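Local coordinates for protein tyrocidine synthetase 3 (Brevibacillus brevis, PDB 2JGP) that probably forms peptide bonds during nonribosomal synthesis of the antibiotic tyrocidine, its carrier domain holding intermediates for the adjoining condensation domain, at residues H166-A172 with A199-V204; A145-S149 with L249-K254; L314-L318 with A503-V507. One frame throughout, in Å; residues are numbered along the deposited sequence.

Interaction 1 (H166-A172 with A199-V204)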
loop_
_atom_site.group_PDB
_atom_site.type_symbol
_atom_site.label_atom_id
_atom_site.label_comp_id
_atom_site.label_asym_id
_atom_site.label_seq_id
_atom_site.Cartn_x
_atom_site.Cartn_y
_atom_site.Cartn_z
ATOM N N HIS A 166 -0.511 22.374 -14.646
ATOM C CA HIS A 166 0.147 23.307 -15.551
ATOM C C HIS A 166 0.553 22.655 -16.866
ATOM O O HIS A 166 1.159 21.588 -16.895
ATOM C CB HIS A 166 1.359 23.950 -14.876
ATOM C CG HIS A 166 1.012 24.711 -13.636
ATOM N ND1 HIS A 166 0.612 26.030 -13.659
ATOM C CD2 HIS A 166 0.993 24.333 -12.337
ATOM C CE1 HIS A 166 0.370 26.434 -12.424
ATOM N NE2 HIS A 166 0.594 25.423 -11.602
ATOM N N GLU A 167 0.129 23.304 -17.942
ATOM C CA GLU A 167 0.580 23.072 -19.314
ATOM C C GLU A 167 2.065 22.683 -19.429
ATOM O O GLU A 167 2.395 21.572 -19.860
ATOM C CB GLU A 167 0.320 24.342 -20.163
ATOM C CG GLU A 167 -0.607 25.440 -19.535
ATOM C CD GLU A 167 -0.012 26.160 -18.303
ATOM O OE1 GLU A 167 1.196 26.491 -18.301
ATOM O OE2 GLU A 167 -0.768 26.400 -17.335
ATOM N N ASP A 168 2.936 23.620 -19.058
ATOM C CA ASP A 168 4.391 23.452 -19.085
ATOM C C ASP A 168 4.939 24.018 -17.783
ATOM O O ASP A 168 4.328 24.909 -17.200
ATOM C CB ASP A 168 5.015 24.231 -20.246
ATOM C CG ASP A 168 4.614 23.691 -21.607
ATOM O OD1 ASP A 168 4.968 22.535 -21.929
ATOM O OD2 ASP A 168 3.956 24.434 -22.365
ATOM N N VAL A 169 6.089 23.513 -17.341
ATOM C CA VAL A 169 6.742 24.015 -16.126
ATOM C C VAL A 169 8.258 24.101 -16.312
ATOM O O VAL A 169 8.831 23.328 -17.086
ATOM C CB VAL A 169 6.442 23.110 -14.919
ATOM C CG1 VAL A 169 4.939 23.027 -14.677
ATOM C CG2 VAL A 169 7.042 21.709 -15.128
ATOM N N PRO A 170 8.914 25.031 -15.592
ATOM C CA PRO A 170 10.366 25.154 -15.703
ATOM C C PRO A 170 11.092 24.073 -14.903
ATOM O O PRO A 170 10.689 23.742 -13.786
ATOM C CB PRO A 170 10.646 26.541 -15.119
ATOM C CG PRO A 170 9.562 26.763 -14.136
ATOM C CD PRO A 170 8.351 26.001 -14.634
ATOM N N PHE A 171 12.146 23.516 -15.487
ATOM C CA PHE A 171 12.980 22.543 -14.793
ATOM C C PHE A 171 14.403 22.590 -15.331
ATOM O O PHE A 171 14.607 22.592 -16.539
ATOM C CB PHE A 171 12.414 21.126 -14.946
ATOM C CG PHE A 171 13.280 20.060 -14.328
ATOM C CD1 PHE A 171 13.096 19.676 -13.009
ATOM C CD2 PHE A 171 14.288 19.448 -15.068
ATOM C CE1 PHE A 171 13.893 18.700 -12.439
ATOM C CE2 PHE A 171 15.096 18.473 -14.499
ATOM C CZ PHE A 171 14.897 18.100 -13.182
ATOM N N ALA A 172 15.372 22.630 -14.422
ATOM C CA ALA A 172 16.774 22.466 -14.777
ATOM C C ALA A 172 17.436 21.490 -13.812
ATOM O O ALA A 172 17.159 21.502 -12.605
ATOM C CB ALA A 172 17.500 23.810 -14.760
ATOM N N ALA A 199 4.898 24.256 -9.238
ATOM C CA ALA A 199 5.267 23.052 -9.965
ATOM C C ALA A 199 6.545 23.343 -10.758
ATOM O O ALA A 199 6.786 24.489 -11.150
ATOM C CB ALA A 199 4.132 22.618 -10.896
ATOM N N PRO A 200 7.386 22.324 -10.977
ATOM C CA PRO A 200 7.245 20.926 -10.592
ATOM C C PRO A 200 7.674 20.662 -9.145
ATOM O O PRO A 200 8.653 21.250 -8.661
ATOM C CB PRO A 200 8.190 20.218 -11.556
ATOM C CG PRO A 200 9.289 21.196 -11.754
ATOM C CD PRO A 200 8.654 22.558 -11.693
ATOM N N LEU A 201 6.955 19.777 -8.466
ATOM C CA LEU A 201 7.328 19.362 -7.115
ATOM C C LEU A 201 8.317 18.191 -7.156
ATOM O O LEU A 201 8.173 17.203 -6.435
ATOM C CB LEU A 201 6.085 19.012 -6.300
ATOM C CG LEU A 201 5.169 20.219 -6.102
ATOM C CD1 LEU A 201 3.784 19.792 -5.663
ATOM C CD2 LEU A 201 5.793 21.203 -5.109
ATOM N N ILE A 202 9.322 18.325 -8.015
ATOM C CA ILE A 202 10.420 17.377 -8.089
ATOM C C ILE A 202 11.671 18.188 -8.359
ATOM O O ILE A 202 11.629 19.174 -9.103
ATOM C CB ILE A 202 10.197 16.300 -9.187
ATOM C CG1 ILE A 202 11.357 15.295 -9.208
ATOM C CG2 ILE A 202 10.028 16.939 -10.561
ATOM C CD1 ILE A 202 11.060 14.001 -9.971
ATOM N N ARG A 203 12.773 17.794 -7.729
ATOM C CA ARG A 203 14.060 18.439 -7.975
ATOM C C ARG A 203 15.150 17.385 -8.076
ATOM O O ARG A 203 15.040 16.294 -7.504
ATOM C CB ARG A 203 14.387 19.495 -6.912
ATOM C CG ARG A 203 14.151 19.082 -5.472
ATOM C CD ARG A 203 14.627 20.171 -4.508
ATOM N NE ARG A 203 13.688 21.293 -4.394
ATOM C CZ ARG A 203 13.003 21.626 -3.300
ATOM N NH1 ARG A 203 13.132 20.945 -2.171
ATOM N NH2 ARG A 203 12.178 22.663 -3.330
ATOM N N VAL A 204 16.182 17.710 -8.845
ATOM C CA VAL A 204 17.231 16.755 -9.154
ATOM C C VAL A 204 18.585 17.454 -9.085
ATOM O O VAL A 204 18.756 18.546 -9.628
ATOM C CB VAL A 204 17.015 16.140 -10.555
ATOM C CG1 VAL A 204 18.078 15.079 -10.865
ATOM C CG2 VAL A 204 15.620 15.535 -10.650
HETATM O O HOH W 1 15.956 20.445 -10.171
#
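Val169 sits over the Ala199-Pro200 pair and reaches both with separate methyls. CG1 of Val169 lies 3.9 Å from CB of Ala199, while its CG2 approaches the proline ring, 3.9 Å from CD of Pro200. The two side chains run past one another in opposite senses, and CG2 of Val169 meets CB, CG and CD of Pro200. The CB of Ala199 has a second neighbour in CD2 of His166, also at 3.9 Å; the same imidazole bonds through NE2 to OG of Ser153. The peptide bond before Pro200 is cis, and the carbonyl O of Pro170 comes within 3.2 Å of the Pro200 CD, a close van der Waals contact.

Phe171 continues the apolar row. With CG anti to the backbone N (chi1 176°), its ring projects toward Val204 and turns its edge to that segment. CZ of Phe171 meets CG2 of Val204 at 3.7 Å, with the methyl in the ring plane; CD1 is 4.3 Å from CG of Pro200 along the same rim. Helix 133-146 adds to this layer: Phe140 touches both Phe171 and Val204, and Ile144 touches Val169 and Phe171.

The loop runs at only 25° to segment 199-204, end to end, and leads into strand 174-177, which lies parallel to strand 202-210 at the margin of a mixed sheet in the condensation domain. Strand 213-220, on the other flank of 202-210, leads to His221, the first histidine of the HHxxxDG signature of this family.

The polar link is a water. Near the start of strand 202-210 it joins the backbones, donating to Ala172 O (2.9 Å) and accepting from Val204 N (3.0 Å), just before direct backbone pairing begins between Val204 and Ala174.

Interaction 2 (A145-S149 with L249-K254); sequences ARHES and LRIQYK
Glu148 and Lys254 form the charged part of this contact. NZ of Lys254 donates to OE1 of Glu148 at 2.8 Å, on the syn lone pair, and makes a second, weak bond to OE2 of Glu148 at 2.9 Å, so the ammonium faces both carboxylate oxygens. A bend at the last lysine torsion (chi4 -66°) turns NZ onto the carboxylate. A water reinforces the pairing by donating to Glu148 OE1 and accepting from Lys254 N, thereby joining the same carboxylate to the first turn of helix 253-263.

Gln252, at the N-cap position of that helix, has two conformers. In one of them its amide stacks on the Glu148 carboxylate, the planes 23° apart, and its OE1 accepts from Tyr253 N at 3.1 Å, on a lone pair in the carbonyl plane. That oxygen also receives a water proton, and the water in turn accepts from Ser149 N, which bridges the two segments. NE2 of Gln252 then lies 3.2 Å from Glu148 N, but both are donors and do not bond.

Leu249 packs on Arg146 and His147: its CD1 sits 3.9 Å above the plane of the Arg146 guanidinium, over its centre, and the same methyl is 3.8 Å from ND1 of His147. Glu236 holds both residues from outside, through a salt bridge to Arg146 NE and a bond from His147 NE2.

The contact thus ties the C-terminal end of helix 133-146 to the start of helix 253-263 within the condensation domain. Nearby, Ser149 OG and Tyr253 OH bond to the carbonyls of Val368 and Met370. Chemically, the lysine would probably stabilise Glu148 as a carboxylate, and in that conformer Gln252 OE1 serves both Tyr253 N, in the first residue of the helix, and the bridging water.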
loop_
_atom_site.group_PDB
_atom_site.type_symbol
_atom_site.label_atom_id
_atom_site.label_comp_id
_atom_site.label_asym_id
_atom_site.label_seq_id
_atom_site.Cartn_x
_atom_site.Cartn_y
_atom_site.Cartn_z
ATOM N N ALA A 145 6.910 16.275 -18.514
ATOM C CA ALA A 145 5.902 16.426 -19.571
ATOM C C ALA A 145 4.896 15.271 -19.569
ATOM O O ALA A 145 3.702 15.480 -19.794
ATOM C CB ALA A 145 6.574 16.530 -20.941
ATOM N N ARG A 146 5.386 14.061 -19.310
ATOM C CA ARG A 146 4.561 12.847 -19.355
ATOM C C ARG A 146 3.573 12.725 -18.200
ATOM O O ARG A 146 2.427 12.316 -18.402
ATOM C CB ARG A 146 5.466 11.607 -19.379
ATOM C CG ARG A 146 4.751 10.268 -19.248
ATOM C CD ARG A 146 5.745 9.129 -19.454
ATOM N NE ARG A 146 5.197 7.819 -19.100
ATOM C CZ ARG A 146 4.349 7.130 -19.858
ATOM N NH1 ARG A 146 3.893 7.633 -20.996
ATOM N NH2 ARG A 146 3.930 5.941 -19.454
ATOM N N HIS A 147 4.023 13.051 -16.991
ATOM C CA HIS A 147 3.248 12.792 -15.780
ATOM C C HIS A 147 2.660 14.077 -15.208
ATOM O O HIS A 147 3.395 14.921 -14.701
ATOM C CB HIS A 147 4.138 12.103 -14.739
ATOM C CG HIS A 147 4.591 10.737 -15.146
ATOM N ND1 HIS A 147 3.717 9.683 -15.310
ATOM C CD2 HIS A 147 5.821 10.251 -15.433
ATOM C CE1 HIS A 147 4.390 8.608 -15.679
ATOM N NE2 HIS A 147 5.669 8.925 -15.760
ATOM N N GLU A 148 1.333 14.219 -15.288
ATOM C CA GLU A 148 0.650 15.438 -14.843
ATOM C C GLU A 148 0.916 15.763 -13.384
ATOM O O GLU A 148 0.885 16.936 -12.998
ATOM C CB GLU A 148 -0.868 15.351 -15.049
ATOM C CG GLU A 148 -1.339 15.708 -16.433
ATOM C CD GLU A 148 -2.854 15.856 -16.541
ATOM O OE1 GLU A 148 -3.588 15.524 -15.580
ATOM O OE2 GLU A 148 -3.307 16.300 -17.614
ATOM N N SER A 149 1.150 14.738 -12.568
ATOM C CA SER A 149 1.460 14.960 -11.157
ATOM C C SER A 149 2.742 15.782 -10.983
ATOM O O SER A 149 2.877 16.525 -10.012
ATOM C CB SER A 149 1.563 13.632 -10.407
ATOM O OG SER A 149 0.276 13.041 -10.270
ATOM N N LEU A 249 -0.694 6.994 -21.440
ATOM C CA LEU A 249 -1.450 6.884 -20.190
ATOM C C LEU A 249 -2.911 7.251 -20.425
ATOM O O LEU A 249 -3.227 8.405 -20.720
ATOM C CB LEU A 249 -0.850 7.803 -19.120
ATOM C CG LEU A 249 0.583 7.487 -18.675
ATOM C CD1 LEU A 249 1.279 8.727 -18.109
ATOM C CD2 LEU A 249 0.591 6.362 -17.659
ATOM N N ARG A 250 -3.801 6.270 -20.291
ATOM C CA ARG A 250 -5.230 6.491 -20.506
ATOM C C ARG A 250 -5.842 7.406 -19.455
ATOM O O ARG A 250 -6.676 8.259 -19.771
ATOM C CB ARG A 250 -5.997 5.160 -20.489
ATOM C CG ARG A 250 -7.502 5.351 -20.625
ATOM C CD ARG A 250 -8.276 4.066 -20.810
ATOM N NE ARG A 250 -9.675 4.398 -21.072
ATOM C CZ ARG A 250 -10.602 4.629 -20.141
ATOM N NH1 ARG A 250 -10.321 4.534 -18.847
ATOM N NH2 ARG A 250 -11.837 4.944 -20.512
ATOM N N ILE A 251 -5.440 7.191 -18.207
ATOM C CA ILE A 251 -6.053 7.828 -17.059
ATOM C C ILE A 251 -4.981 8.578 -16.270
ATOM O O ILE A 251 -3.848 8.106 -16.145
ATOM C CB ILE A 251 -6.749 6.760 -16.163
ATOM C CG1 ILE A 251 -7.838 6.009 -16.949
ATOM C CG2 ILE A 251 -7.351 7.382 -14.928
ATOM C CD1 ILE A 251 -9.000 6.883 -17.406
ATOM N N GLN A 252 -5.351 9.750 -15.752
ATOM C CA GLN A 252 -4.416 10.552 -14.955
ATOM C C GLN A 252 -4.907 10.725 -13.525
ATOM O O GLN A 252 -6.036 10.376 -13.193
ATOM C CB GLN A 252 -4.152 11.907 -15.622
ATOM C CG GLN A 252 -2.913 11.909 -16.522
ATOM C CD GLN A 252 -1.607 11.931 -15.739
ATOM O OE1 GLN A 252 -1.602 11.962 -14.496
ATOM N NE2 GLN A 252 -0.485 11.906 -16.463
ATOM N N TYR A 253 -4.035 11.238 -12.657
ATOM C CA TYR A 253 -4.386 11.362 -11.242
ATOM C C TYR A 253 -5.640 12.207 -11.030
ATOM O O TYR A 253 -6.486 11.859 -10.214
ATOM C CB TYR A 253 -3.232 11.928 -10.403
ATOM C CG TYR A 253 -3.448 11.713 -8.924
ATOM C CD1 TYR A 253 -3.141 10.497 -8.334
ATOM C CD2 TYR A 253 -3.997 12.711 -8.118
ATOM C CE1 TYR A 253 -3.358 10.273 -6.990
ATOM C CE2 TYR A 253 -4.209 12.499 -6.769
ATOM C CZ TYR A 253 -3.886 11.276 -6.206
ATOM O OH TYR A 253 -4.084 11.053 -4.863
ATOM N N LYS A 254 -5.782 13.299 -11.774
ATOM C CA LYS A 254 -6.946 14.178 -11.593
ATOM C C LYS A 254 -8.261 13.451 -11.903
ATOM O O LYS A 254 -9.293 13.769 -11.318
ATOM C CB LYS A 254 -6.822 15.458 -12.425
ATOM C CG LYS A 254 -6.901 15.293 -13.936
ATOM C CD LYS A 254 -6.619 16.637 -14.597
ATOM C CE LYS A 254 -6.956 16.633 -16.074
ATOM N NZ LYS A 254 -6.075 15.728 -16.851
HETATM O O HOH W 2 -3.463 14.556 -12.932
HETATM O O HOH W 3 0.923 11.748 -12.885
#

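Interaction 3 (L314-L318 with A503-V507)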
loop_
_atom_site.group_PDB
_atom_site.type_symbol
_atom_site.label_atom_id
_atom_site.label_comp_id
_atom_site.label_asym_id
_atom_site.label_seq_id
_atom_site.Cartn_x
_atom_site.Cartn_y
_atom_site.Cartn_z
ATOM N N LEU A 314 11.944 -23.056 5.811
ATOM C CA LEU A 314 10.754 -22.445 6.411
ATOM C C LEU A 314 9.954 -21.616 5.408
ATOM O O LEU A 314 8.712 -21.650 5.405
ATOM C CB LEU A 314 11.148 -21.568 7.600
ATOM C CG LEU A 314 10.004 -20.912 8.377
ATOM C CD1 LEU A 314 8.937 -21.921 8.791
ATOM C CD2 LEU A 314 10.584 -20.199 9.595
ATOM N N THR A 315 10.663 -20.866 4.568
ATOM C CA THR A 315 10.021 -20.080 3.513
ATOM C C THR A 315 9.162 -20.969 2.621
ATOM O O THR A 315 8.029 -20.624 2.302
ATOM C CB THR A 315 11.062 -19.331 2.649
ATOM O OG1 THR A 315 11.799 -18.428 3.479
ATOM C CG2 THR A 315 10.383 -18.541 1.527
ATOM N N GLU A 316 9.704 -22.120 2.240
ATOM C CA GLU A 316 8.981 -23.073 1.401
ATOM C C GLU A 316 7.771 -23.659 2.136
ATOM O O GLU A 316 6.703 -23.813 1.553
ATOM C CB GLU A 316 9.914 -24.193 0.953
ATOM C CG GLU A 316 9.335 -25.060 -0.137
ATOM C CD GLU A 316 10.261 -26.185 -0.539
ATOM O OE1 GLU A 316 10.548 -26.306 -1.750
ATOM O OE2 GLU A 316 10.703 -26.949 0.352
ATOM N N GLY A 317 7.945 -23.984 3.414
ATOM C CA GLY A 317 6.852 -24.510 4.224
ATOM C C GLY A 317 5.704 -23.530 4.364
ATOM O O GLY A 317 4.539 -23.920 4.317
ATOM N N LEU A 318 6.034 -22.249 4.541
ATOM C CA LEU A 318 5.019 -21.204 4.642
ATOM C C LEU A 318 4.236 -21.075 3.336
ATOM O O LEU A 318 3.006 -20.964 3.354
ATOM C CB LEU A 318 5.665 -19.865 5.034
ATOM C CG LEU A 318 6.218 -19.836 6.463
ATOM C CD1 LEU A 318 7.109 -18.612 6.694
ATOM C CD2 LEU A 318 5.084 -19.865 7.473
ATOM N N ALA A 503 6.233 -19.307 13.312
ATOM C CA ALA A 503 6.107 -19.711 11.915
ATOM C C ALA A 503 6.436 -21.191 11.718
ATOM O O ALA A 503 5.714 -21.905 11.027
ATOM C CB ALA A 503 7.004 -18.842 11.030
ATOM N N ALA A 504 7.521 -21.644 12.336
ATOM C CA ALA A 504 7.940 -23.046 12.243
ATOM C C ALA A 504 6.880 -23.982 12.825
ATOM O O ALA A 504 6.552 -25.014 12.230
ATOM C CB ALA A 504 9.278 -23.244 12.952
ATOM N N SER A 505 6.333 -23.599 13.975
ATOM C CA SER A 505 5.336 -24.403 14.684
ATOM C C SER A 505 4.031 -24.564 13.904
ATOM O O SER A 505 3.460 -25.655 13.859
ATOM C CB SER A 505 5.030 -23.769 16.041
ATOM O OG SER A 505 6.218 -23.591 16.789
ATOM N N ILE A 506 3.555 -23.477 13.299
ATOM C CA ILE A 506 2.305 -23.518 12.539
ATOM C C ILE A 506 2.472 -24.266 11.207
ATOM O O ILE A 506 1.520 -24.874 10.719
ATOM C CB ILE A 506 1.672 -22.109 12.339
ATOM C CG1 ILE A 506 2.559 -21.185 11.499
ATOM C CG2 ILE A 506 1.396 -21.464 13.688
ATOM C CD1 ILE A 506 2.649 -21.570 10.033
ATOM N N VAL A 507 3.675 -24.236 10.633
ATOM C CA VAL A 507 3.973 -25.059 9.453
ATOM C C VAL A 507 3.997 -26.553 9.836
ATOM O O VAL A 507 3.461 -27.403 9.109
ATOM C CB VAL A 507 5.310 -24.643 8.784
ATOM C CG1 VAL A 507 5.767 -25.691 7.769
ATOM C CG2 VAL A 507 5.159 -23.293 8.096
#
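Leu314, Gly317 and Leu318 on helix 312-325 pack against Ala503, Ala504, Ile506 and Val507 of helix 489-508, a helix-helix contact in the later half of the condensation domain. The local axes come within 9.7 Å and cross at 49°, with both helices running broadly the same way.

Val507 points toward the other helix and settles against Gly317, where no side chain stands in its way. The two valine methyls divide the backbone there: CG1 of Val507 lies 3.9 Å from CA of Gly317, and CG2 lies 3.8 Å from its carbonyl carbon. This fits the short separation of 6.0 Å between the CA atoms of Gly317 and Val507.

Leu314 and Leu318, one turn apart, both touch CG2 of Val507. A trans first torsion (chi1 -177°) carries the Leu314 branches across: CD1 lies on the main chain of the opposite helix, 3.8 Å from CA of Ala504, and CD2 turns to the CB of Ala503. Leu318 lies roughly perpendicular to both Val507 and Ile506, and its CD2 branch touches each, 3.9 Å from CD1 of Ile506. Leu318 also rests on Leu329, Val332 and Leu333 of helix 329-345. The tightest carbon pair is Leu318 CD2 to Val507 CG2, at 3.5 Å, closer than usual van der Waals contact.

Overall arrangement
Interactions 1 and 2 are neighbours in space and in sequence: the first is nested inside the chain loop closed by the second, their centres are 14 Å apart and their nearest atoms about 5 Å, without touching. Helix 133-146 connects them, flanking the first with its side chains and ending in the second. Interaction 3 lies on the opposite side of the chain's centre, 49 Å from interaction 1 and 43 Å from interaction 2 between centres, and opens later along the chain. Interaction 1 is joined through the sheet to the strand leading into the HHxxxDG motif; a dioxane, probably from the crystallisation liquor, lies about 5 Å from the Ile202 side chain. The sodium ligands, Gln396 and Asp400, belong to none of the three.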